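Local atomic coordinates of WZI (Escherichia coli, PDB entry 2YNK), a protein that acts as an outer-membrane beta-barrel lectin, binding carbohydrate and taking part in the assembly of the group 1 capsule. Residues 11-16 with 381-386; 203-208 with 233-238; 337-342 with 394-399. All coordinates share one frame; numbering follows the deposited sequence.

In the fold
The three contacts are spread over one closed 18-strand antiparallel barrel. Contact 1 ties helix 8-19 to the start of strand 383-393. Contact 3 follows the far end of that same strand, and contact 2 lies among loops at the same side of the barrel, probably the extracellular side, as expected for an even-stranded barrel with periplasmic termini. Contacts 1 and 2 fall on opposite sides of the chain's centre, their own centres 36 Å apart; contact 3 is 34 Å from contact 1, centre to centre. Contacts 2 and 3 are neighbours without touching, their nearest atoms about 10 Å apart. Trp384, in contact 1, lines a dodecane pocket, while the side chain of Arg383 is about 10 Å from a bound dodecane.

Contact 1 (11-16 with 381-386); sequences RNDLAW and NQRWST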
loop_
_atom_site.group_PDB
_atom_site.type_symbol
_atom_site.label_atom_id
_atom_site.label_comp_id
_atom_site.label_asym_id
_atom_site.label_seq_id
_atom_site.Cartn_x
_atom_site.Cartn_y
_atom_site.Cartn_z
ATOM N N ARG A 11 -7.080 2.842 6.819
ATOM C CA ARG A 11 -6.644 3.872 5.889
ATOM C C ARG A 11 -7.805 4.714 5.408
ATOM O O ARG A 11 -7.683 5.923 5.334
ATOM C CB ARG A 11 -5.920 3.268 4.667
ATOM C CG ARG A 11 -5.679 4.307 3.583
ATOM C CD ARG A 11 -4.633 3.951 2.549
ATOM N NE ARG A 11 -4.469 5.107 1.672
ATOM C CZ ARG A 11 -4.121 5.078 0.389
ATOM N NH1 ARG A 11 -3.856 3.935 -0.227
ATOM N NH2 ARG A 11 -4.038 6.221 -0.287
ATOM N N ASN A 12 -8.913 4.079 5.048
ATOM C CA ASN A 12 -10.060 4.812 4.518
ATOM C C ASN A 12 -10.701 5.705 5.612
ATOM O O ASN A 12 -11.105 6.838 5.348
ATOM C CB ASN A 12 -11.088 3.849 3.911
ATOM C CG ASN A 12 -10.534 3.063 2.721
ATOM O OD1 ASN A 12 -10.514 1.832 2.739
ATOM N ND2 ASN A 12 -10.078 3.768 1.690
ATOM N N ASP A 13 -10.760 5.185 6.838
ATOM C CA ASP A 13 -11.234 5.935 7.987
ATOM C C ASP A 13 -10.319 7.134 8.315
ATOM O O ASP A 13 -10.803 8.239 8.560
ATOM C CB ASP A 13 -11.401 5.002 9.201
ATOM C CG ASP A 13 -12.728 4.235 9.182
ATOM O OD1 ASP A 13 -13.370 4.181 8.116
ATOM O OD2 ASP A 13 -13.145 3.690 10.229
ATOM N N LEU A 14 -9.007 6.923 8.305
ATOM C CA LEU A 14 -8.063 8.022 8.512
ATOM C C LEU A 14 -8.162 9.041 7.383
ATOM O O LEU A 14 -8.147 10.246 7.630
ATOM C CB LEU A 14 -6.620 7.510 8.601
ATOM C CG LEU A 14 -6.198 6.737 9.853
ATOM C CD1 LEU A 14 -4.712 6.421 9.780
ATOM C CD2 LEU A 14 -6.519 7.525 11.112
ATOM N N ALA A 15 -8.258 8.554 6.147
ATOM C CA ALA A 15 -8.307 9.431 4.973
ATOM C C ALA A 15 -9.572 10.285 4.971
ATOM O O ALA A 15 -9.564 11.432 4.521
ATOM C CB ALA A 15 -8.218 8.610 3.690
ATOM N N TRP A 16 -10.656 9.708 5.469
ATOM C CA TRP A 16 -11.923 10.411 5.601
ATOM C C TRP A 16 -11.739 11.563 6.560
ATOM O O TRP A 16 -12.039 12.709 6.238
ATOM C CB TRP A 16 -12.988 9.428 6.092
ATOM C CG TRP A 16 -14.421 9.913 6.066
ATOM C CD1 TRP A 16 -15.361 9.730 5.061
ATOM C CD2 TRP A 16 -15.142 10.627 7.130
ATOM N NE1 TRP A 16 -16.566 10.289 5.410
ATOM C CE2 TRP A 16 -16.503 10.832 6.640
ATOM C CE3 TRP A 16 -14.804 11.100 8.387
ATOM C CZ2 TRP A 16 -17.464 11.494 7.393
ATOM C CZ3 TRP A 16 -15.783 11.759 9.143
ATOM C CH2 TRP A 16 -17.079 11.954 8.653
ATOM N N ASN A 381 -20.663 0.166 11.484
ATOM C CA ASN A 381 -19.416 -0.294 10.876
ATOM C C ASN A 381 -19.598 -1.454 9.895
ATOM O O ASN A 381 -18.710 -2.278 9.744
ATOM C CB ASN A 381 -18.373 -0.669 11.926
ATOM C CG ASN A 381 -16.971 -0.791 11.345
ATOM O OD1 ASN A 381 -16.629 -0.155 10.346
ATOM N ND2 ASN A 381 -16.151 -1.603 11.982
ATOM N N GLN A 382 -20.757 -1.526 9.248
ATOM C CA GLN A 382 -20.900 -2.322 8.044
ATOM C C GLN A 382 -20.360 -1.461 6.917
ATOM O O GLN A 382 -20.532 -0.248 6.945
ATOM C CB GLN A 382 -22.360 -2.661 7.780
ATOM C CG GLN A 382 -22.938 -3.677 8.736
ATOM C CD GLN A 382 -24.375 -4.014 8.397
ATOM O OE1 GLN A 382 -24.672 -4.468 7.290
ATOM N NE2 GLN A 382 -25.280 -3.782 9.345
ATOM N N ARG A 383 -19.702 -2.065 5.930
ATOM C CA ARG A 383 -19.147 -1.287 4.828
ATOM C C ARG A 383 -19.507 -1.898 3.484
ATOM O O ARG A 383 -19.064 -2.999 3.166
ATOM C CB ARG A 383 -17.633 -1.177 4.949
ATOM C CG ARG A 383 -17.120 -1.046 6.367
ATOM C CD ARG A 383 -15.662 -0.629 6.384
ATOM N NE ARG A 383 -15.267 -0.116 7.686
ATOM C CZ ARG A 383 -14.213 0.661 7.918
ATOM N NH1 ARG A 383 -13.394 1.042 6.941
ATOM N NH2 ARG A 383 -13.983 1.080 9.158
ATOM N N TRP A 384 -20.309 -1.177 2.704
ATOM C CA TRP A 384 -20.683 -1.596 1.365
ATOM C C TRP A 384 -19.823 -0.902 0.373
ATOM O O TRP A 384 -19.583 0.289 0.503
ATOM C CB TRP A 384 -22.114 -1.224 1.092
ATOM C CG TRP A 384 -23.019 -1.737 2.158
ATOM C CD1 TRP A 384 -23.369 -1.112 3.346
ATOM C CD2 TRP A 384 -23.708 -3.024 2.181
ATOM N NE1 TRP A 384 -24.209 -1.903 4.082
ATOM C CE2 TRP A 384 -24.455 -3.063 3.440
ATOM C CE3 TRP A 384 -23.774 -4.110 1.325
ATOM C CZ2 TRP A 384 -25.229 -4.152 3.798
ATOM C CZ3 TRP A 384 -24.558 -5.203 1.698
ATOM C CH2 TRP A 384 -25.266 -5.222 2.907
ATOM N N SER A 385 -19.354 -1.623 -0.638
ATOM C CA SER A 385 -18.499 -1.012 -1.642
ATOM C C SER A 385 -18.877 -1.434 -3.050
ATOM O O SER A 385 -19.479 -2.484 -3.261
ATOM C CB SER A 385 -17.031 -1.317 -1.349
ATOM O OG SER A 385 -16.910 -2.470 -0.540
ATOM N N THR A 386 -18.543 -0.579 -4.006
ATOM C CA THR A 386 -18.686 -0.898 -5.417
ATOM C C THR A 386 -17.491 -0.351 -6.175
ATOM O O THR A 386 -17.025 0.759 -5.901
ATOM C CB THR A 386 -19.987 -0.332 -5.984
ATOM O OG1 THR A 386 -21.080 -0.959 -5.309
ATOM C CG2 THR A 386 -20.099 -0.610 -7.478
#
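The join between the N-terminal helix 8-19 and the barrel wall is made here by a salt bridge between Asp13 and Arg383, the only residue pair of the two segments that comes within 4.5 Å. Arg383 NH2 lies 2.9 Å from Asp13 OD2. The hydrogen bond in this bridge is weak, with an N-H...acceptor angle of 129°. Carboxylate and guanidinium planes are 24° apart, yet OD2 approaches the guanidinium obliquely; Asp13 OD1 stands 3.3 Å from Arg383 NH2 and 3.4 Å from Arg383 NH1 without a hydrogen bond to either, so no two-pronged pairing forms.

The backbones are far apart, the nearest CA pair being Asp13 and Asn381 at 10.7 Å. Arg383 has its CG anti to the carbonyl carbon (chi1 -37°), and its chain runs extended from CG to NE, carrying the guanidinium from strand 383-393 to Asp13. Alternation along this barrel strand sets the two faces of the wall apart: Arg383 reaches the helix on the inner side, while the next residue, Trp384, meets bound dodecane on the outer side, consistent with a membrane-facing surface. A helix packed inside the wall fits a plug built from the N-terminal region.

Asn381, in the turn before the strand, fixes the rotation of the guanidinium. Its OD1 lies in the guanidinium plane and takes a side-on grip from two nitrogens, Arg383 NE at 3.0 Å from Asn381 OD1 and NH2 at 3.2 Å from the same oxygen. The remaining nitrogen, NH1, bonds the carbonyl oxygen of Asp9, an earlier residue of the helix. Asp13 OD2 has a second cationic partner in Arg57 of helix 49-65, which probably favours the charged carboxylate and brings that helix into the cluster.

Contact 2 (203-208 with 233-238); sequences NQYNAV and IMQWGG
The backbones come closest where Val208 faces Gly238, with 5.5 Å between their CA atoms, and the irregular loop 203-208 is folded by an inverse gamma turn centred on Tyr205. Val208 CG1, placed anti to the backbone N (chi1 -168°), does the touching on this side: it lies 3.8 Å from Gly238 CA and 3.9 Å from Gly237 O. Gly238 has a phi of 118°, a conformation that favours glycine, and its bare CA lets the valine methyl settle against the main chain just beyond strand 226-236.

Tyr205 and Gln235 approach from opposite directions. Gln235, its chain extended beyond CG, brings OE1 to 3.2 Å from Tyr205 OH, with ring and amide planes 49° apart. The two oxygens are close, but the geometry does not make them a hydrogen bond. The tyrosine hydroxyl is instead bonded to the carbonyl oxygen of Gly351, and Gly237 O is bonded by Tyr348 OH; both partners belong to the large loop 332-352, which thus joins the two segments. Because a carbonyl can only accept, the Tyr205 hydroxyl proton is probably committed to Gly351 O, which leaves Gln235 OE1 and the phenol oxygen merely close, an approach that by itself probably contributes little attraction.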
loop_
_atom_site.group_PDB
_atom_site.type_symbol
_atom_site.label_atom_id
_atom_site.label_comp_id
_atom_site.label_asym_id
_atom_site.label_seq_id
_atom_site.Cartn_x
_atom_site.Cartn_y
_atom_site.Cartn_z
ATOM N N ASN A 203 13.410 -12.483 -2.973
ATOM C CA ASN A 203 13.253 -13.917 -2.721
ATOM C C ASN A 203 13.019 -14.674 -4.019
ATOM O O ASN A 203 12.263 -14.207 -4.887
ATOM C CB ASN A 203 12.077 -14.143 -1.773
ATOM C CG ASN A 203 11.969 -15.575 -1.292
ATOM O OD1 ASN A 203 12.959 -16.293 -1.199
ATOM N ND2 ASN A 203 10.756 -15.988 -0.962
ATOM N N GLN A 204 13.677 -15.832 -4.145
ATOM C CA GLN A 204 13.621 -16.677 -5.355
ATOM C C GLN A 204 13.820 -15.852 -6.625
ATOM O O GLN A 204 13.192 -16.108 -7.647
ATOM C CB GLN A 204 12.289 -17.431 -5.439
ATOM C CG GLN A 204 12.094 -18.534 -4.407
ATOM C CD GLN A 204 10.819 -19.326 -4.661
ATOM O OE1 GLN A 204 9.912 -18.869 -5.378
ATOM N NE2 GLN A 204 10.744 -20.532 -4.085
ATOM N N TYR A 205 14.683 -14.850 -6.561
ATOM C CA TYR A 205 14.828 -13.942 -7.680
ATOM C C TYR A 205 15.874 -14.539 -8.634
ATOM O O TYR A 205 17.034 -14.124 -8.640
ATOM C CB TYR A 205 15.172 -12.530 -7.185
ATOM C CG TYR A 205 15.191 -11.514 -8.280
ATOM C CD1 TYR A 205 14.010 -11.007 -8.812
ATOM C CD2 TYR A 205 16.385 -11.082 -8.813
ATOM C CE1 TYR A 205 14.024 -10.071 -9.836
ATOM C CE2 TYR A 205 16.419 -10.155 -9.839
ATOM C CZ TYR A 205 15.240 -9.644 -10.345
ATOM O OH TYR A 205 15.307 -8.724 -11.372
ATOM N N ASN A 206 15.426 -15.523 -9.420
ATOM C CA ASN A 206 16.296 -16.356 -10.299
ATOM C C ASN A 206 17.454 -15.652 -11.002
ATOM O O ASN A 206 18.598 -15.910 -10.687
ATOM C CB ASN A 206 15.462 -17.068 -11.364
ATOM C CG ASN A 206 16.310 -17.965 -12.264
ATOM O OD1 ASN A 206 16.717 -19.054 -11.857
ATOM N ND2 ASN A 206 16.572 -17.514 -13.499
ATOM N N ALA A 207 17.156 -14.754 -11.932
ATOM C CA ALA A 207 18.188 -14.132 -12.776
ATOM C C ALA A 207 19.403 -13.566 -12.028
ATOM O O ALA A 207 20.493 -13.485 -12.603
ATOM C CB ALA A 207 17.570 -13.051 -13.653
ATOM N N VAL A 208 19.209 -13.142 -10.777
ATOM C CA VAL A 208 20.302 -12.632 -9.932
ATOM C C VAL A 208 19.940 -12.877 -8.467
ATOM O O VAL A 208 19.435 -11.978 -7.765
ATOM C CB VAL A 208 20.552 -11.118 -10.111
ATOM C CG1 VAL A 208 21.864 -10.732 -9.440
ATOM C CG2 VAL A 208 20.556 -10.728 -11.583
ATOM N N ILE A 233 14.382 4.166 -5.329
ATOM C CA ILE A 233 14.646 2.742 -5.113
ATOM C C ILE A 233 15.788 2.315 -6.015
ATOM O O ILE A 233 15.815 2.687 -7.189
ATOM C CB ILE A 233 13.407 1.896 -5.477
ATOM C CG1 ILE A 233 12.516 1.679 -4.260
ATOM C CG2 ILE A 233 13.809 0.540 -6.028
ATOM C CD1 ILE A 233 13.102 0.733 -3.238
HETATM N N MSE A 234 16.730 1.540 -5.491
HETATM C CA MSE A 234 17.715 0.909 -6.368
HETATM C C MSE A 234 17.742 -0.586 -6.181
HETATM O O MSE A 234 17.733 -1.099 -5.064
HETATM C CB MSE A 234 19.112 1.518 -6.256
HETATM C CG MSE A 234 19.638 1.571 -4.837
HETATM SE SE MSE A 234 21.565 1.977 -4.895
HETATM C CE MSE A 234 21.564 3.011 -3.206
ATOM N N GLN A 235 17.755 -1.293 -7.305
ATOM C CA GLN A 235 17.899 -2.743 -7.330
ATOM C C GLN A 235 19.391 -3.027 -7.468
ATOM O O GLN A 235 20.001 -2.648 -8.460
ATOM C CB GLN A 235 17.111 -3.307 -8.508
ATOM C CG GLN A 235 16.709 -4.763 -8.387
ATOM C CD GLN A 235 15.691 -5.175 -9.437
ATOM O OE1 GLN A 235 15.117 -6.269 -9.368
ATOM N NE2 GLN A 235 15.458 -4.304 -10.417
ATOM N N TRP A 236 19.973 -3.685 -6.473
ATOM C CA TRP A 236 21.421 -3.687 -6.297
ATOM C C TRP A 236 21.882 -4.971 -5.650
ATOM O O TRP A 236 21.107 -5.645 -4.982
ATOM C CB TRP A 236 21.796 -2.458 -5.465
ATOM C CG TRP A 236 23.253 -2.334 -5.097
ATOM C CD1 TRP A 236 24.271 -1.734 -5.830
ATOM C CD2 TRP A 236 23.897 -2.808 -3.874
ATOM N NE1 TRP A 236 25.464 -1.817 -5.166
ATOM C CE2 TRP A 236 25.307 -2.452 -3.990
ATOM C CE3 TRP A 236 23.459 -3.477 -2.738
ATOM C CZ2 TRP A 236 26.220 -2.762 -3.002
ATOM C CZ3 TRP A 236 24.389 -3.785 -1.743
ATOM C CH2 TRP A 236 25.737 -3.436 -1.871
ATOM N N GLY A 237 23.138 -5.348 -5.864
ATOM C CA GLY A 237 23.671 -6.584 -5.280
ATOM C C GLY A 237 23.175 -7.871 -5.944
ATOM O O GLY A 237 22.478 -7.826 -6.969
ATOM N N GLY A 238 23.539 -9.009 -5.349
ATOM C CA GLY A 238 23.197 -10.341 -5.868
ATOM C C GLY A 238 24.425 -11.159 -6.235
ATOM O O GLY A 238 25.551 -10.677 -6.138
#

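Contact 3 (337-342 with 394-399); sequences SRTNYS and NPENQS
Asn340 and Gln398 make the strong link between these loops: Gln398 NE2 donates to Asn340 OD1 over 2.7 Å. The bond is nearly straight at 170°, falls on a lone pair in the carbonyl plane of the acceptor, and leaves from within the donor's own amide plane, although the two amides are turned 33° from one another. Beside it, Thr339 OG1 donates a weak hydrogen bond to Glu396 OE2, 3.0 Å away. A bend at the second torsion of the glutamate (chi2 -58°) turns the carboxylate toward Thr339 OG1, and the two side chains cross at about a right angle.

In the second shell, a type I beta turn from Asn394 to Asn397 presents Glu396. Asn394 then clasps the main chain of Gln398 at two points: Gln398 N donates to Asn394 OD1 at 2.8 Å, and Asn394 ND2 donates to Gln398 O at 3.0 Å. That buried amide also bonds Phe404 O, so the turn is tied to the far part of its own loop. Both segments are free of regular helix or strand and follow strands 322-331 and 383-393 respectively, a side-chain cross-link between connecting loops at the rim of an outer-membrane beta-barrel.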
loop_
_atom_site.group_PDB
_atom_site.type_symbol
_atom_site.label_atom_id
_atom_site.label_comp_id
_atom_site.label_asym_id
_atom_site.label_seq_id
_atom_site.Cartn_x
_atom_site.Cartn_y
_atom_site.Cartn_z
ATOM N N SER A 337 3.395 5.862 -24.102
ATOM C CA SER A 337 3.512 5.470 -25.500
ATOM C C SER A 337 4.415 4.258 -25.667
ATOM O O SER A 337 3.979 3.208 -26.139
ATOM C CB SER A 337 4.061 6.633 -26.323
ATOM O OG SER A 337 5.300 7.079 -25.798
ATOM N N ARG A 338 5.673 4.416 -25.271
ATOM C CA ARG A 338 6.696 3.382 -25.460
ATOM C C ARG A 338 6.441 2.216 -24.508
ATOM O O ARG A 338 6.083 2.424 -23.345
ATOM C CB ARG A 338 8.081 4.005 -25.237
ATOM C CG ARG A 338 9.267 3.060 -25.130
ATOM C CD ARG A 338 10.530 3.885 -24.913
ATOM N NE ARG A 338 11.673 3.101 -24.445
ATOM C CZ ARG A 338 12.811 3.621 -23.971
ATOM N NH1 ARG A 338 12.983 4.942 -23.886
ATOM N NH2 ARG A 338 13.785 2.812 -23.568
ATOM N N THR A 339 6.601 0.992 -25.011
ATOM C CA THR A 339 6.420 -0.208 -24.191
ATOM C C THR A 339 7.709 -1.014 -24.098
ATOM O O THR A 339 8.721 -0.673 -24.708
ATOM C CB THR A 339 5.297 -1.123 -24.728
ATOM O OG1 THR A 339 5.805 -1.954 -25.777
ATOM C CG2 THR A 339 4.125 -0.305 -25.253
ATOM N N ASN A 340 7.649 -2.081 -23.313
ATOM C CA ASN A 340 8.755 -3.021 -23.133
ATOM C C ASN A 340 9.976 -2.435 -22.417
ATOM O O ASN A 340 11.089 -2.934 -22.575
ATOM C CB ASN A 340 9.153 -3.657 -24.484
ATOM C CG ASN A 340 9.284 -5.172 -24.410
ATOM O OD1 ASN A 340 8.698 -5.827 -23.546
ATOM N ND2 ASN A 340 10.041 -5.737 -25.341
ATOM N N TYR A 341 9.759 -1.397 -21.613
ATOM C CA TYR A 341 10.828 -0.792 -20.803
ATOM C C TYR A 341 10.441 -0.574 -19.329
ATOM O O TYR A 341 11.305 -0.589 -18.454
ATOM C CB TYR A 341 11.272 0.530 -21.426
ATOM C CG TYR A 341 12.532 1.114 -20.826
ATOM C CD1 TYR A 341 13.773 0.529 -21.058
ATOM C CD2 TYR A 341 12.482 2.261 -20.026
ATOM C CE1 TYR A 341 14.928 1.060 -20.512
ATOM C CE2 TYR A 341 13.636 2.805 -19.481
ATOM C CZ TYR A 341 14.855 2.201 -19.730
ATOM O OH TYR A 341 16.001 2.738 -19.190
ATOM N N SER A 342 9.159 -0.371 -19.042
ATOM C CA SER A 342 8.737 -0.183 -17.649
ATOM C C SER A 342 8.875 -1.487 -16.869
ATOM O O SER A 342 8.463 -2.551 -17.332
ATOM C CB SER A 342 7.311 0.356 -17.563
ATOM O OG SER A 342 7.283 1.737 -17.866
ATOM N N ASN A 394 -0.244 -5.694 -19.924
ATOM C CA ASN A 394 0.814 -6.485 -20.573
ATOM C C ASN A 394 0.694 -6.640 -22.107
ATOM O O ASN A 394 0.706 -7.754 -22.641
ATOM C CB ASN A 394 0.946 -7.852 -19.880
ATOM C CG ASN A 394 2.280 -8.532 -20.169
ATOM O OD1 ASN A 394 3.098 -8.022 -20.941
ATOM N ND2 ASN A 394 2.503 -9.695 -19.559
ATOM N N PRO A 395 0.620 -5.512 -22.828
ATOM C CA PRO A 395 0.439 -5.554 -24.279
ATOM C C PRO A 395 1.534 -6.328 -25.034
ATOM O O PRO A 395 1.280 -6.814 -26.133
ATOM C CB PRO A 395 0.452 -4.073 -24.673
ATOM C CG PRO A 395 1.238 -3.408 -23.605
ATOM C CD PRO A 395 0.892 -4.147 -22.349
ATOM N N GLU A 396 2.725 -6.434 -24.443
ATOM C CA GLU A 396 3.853 -7.167 -25.033
ATOM C C GLU A 396 3.981 -8.615 -24.547
ATOM O O GLU A 396 5.001 -9.255 -24.795
ATOM C CB GLU A 396 5.168 -6.421 -24.746
ATOM C CG GLU A 396 5.241 -5.018 -25.334
ATOM C CD GLU A 396 5.049 -5.009 -26.841
ATOM O OE1 GLU A 396 5.572 -5.922 -27.522
ATOM O OE2 GLU A 396 4.357 -4.095 -27.344
ATOM N N ASN A 397 2.955 -9.127 -23.872
ATOM C CA ASN A 397 2.952 -10.498 -23.334
ATOM C C ASN A 397 4.267 -10.905 -22.674
ATOM O O ASN A 397 4.789 -11.986 -22.923
ATOM C CB ASN A 397 2.555 -11.505 -24.413
ATOM C CG ASN A 397 1.125 -11.326 -24.874
ATOM O OD1 ASN A 397 0.225 -12.032 -24.434
ATOM N ND2 ASN A 397 0.905 -10.371 -25.756
ATOM N N GLN A 398 4.773 -10.025 -21.818
ATOM C CA GLN A 398 6.035 -10.226 -21.115
ATOM C C GLN A 398 5.912 -11.342 -20.086
ATOM O O GLN A 398 5.055 -11.288 -19.201
ATOM C CB GLN A 398 6.466 -8.939 -20.384
ATOM C CG GLN A 398 6.511 -7.682 -21.245
ATOM C CD GLN A 398 6.826 -6.419 -20.466
ATOM O OE1 GLN A 398 6.343 -6.209 -19.340
ATOM N NE2 GLN A 398 7.627 -5.554 -21.066
ATOM N N SER A 399 6.786 -12.341 -20.196
ATOM C CA SER A 399 6.869 -13.418 -19.210
ATOM C C SER A 399 7.214 -12.935 -17.780
ATOM O O SER A 399 6.813 -13.563 -16.802
ATOM C CB SER A 399 7.912 -14.423 -19.653
ATOM O OG SER A 399 9.184 -13.794 -19.748
#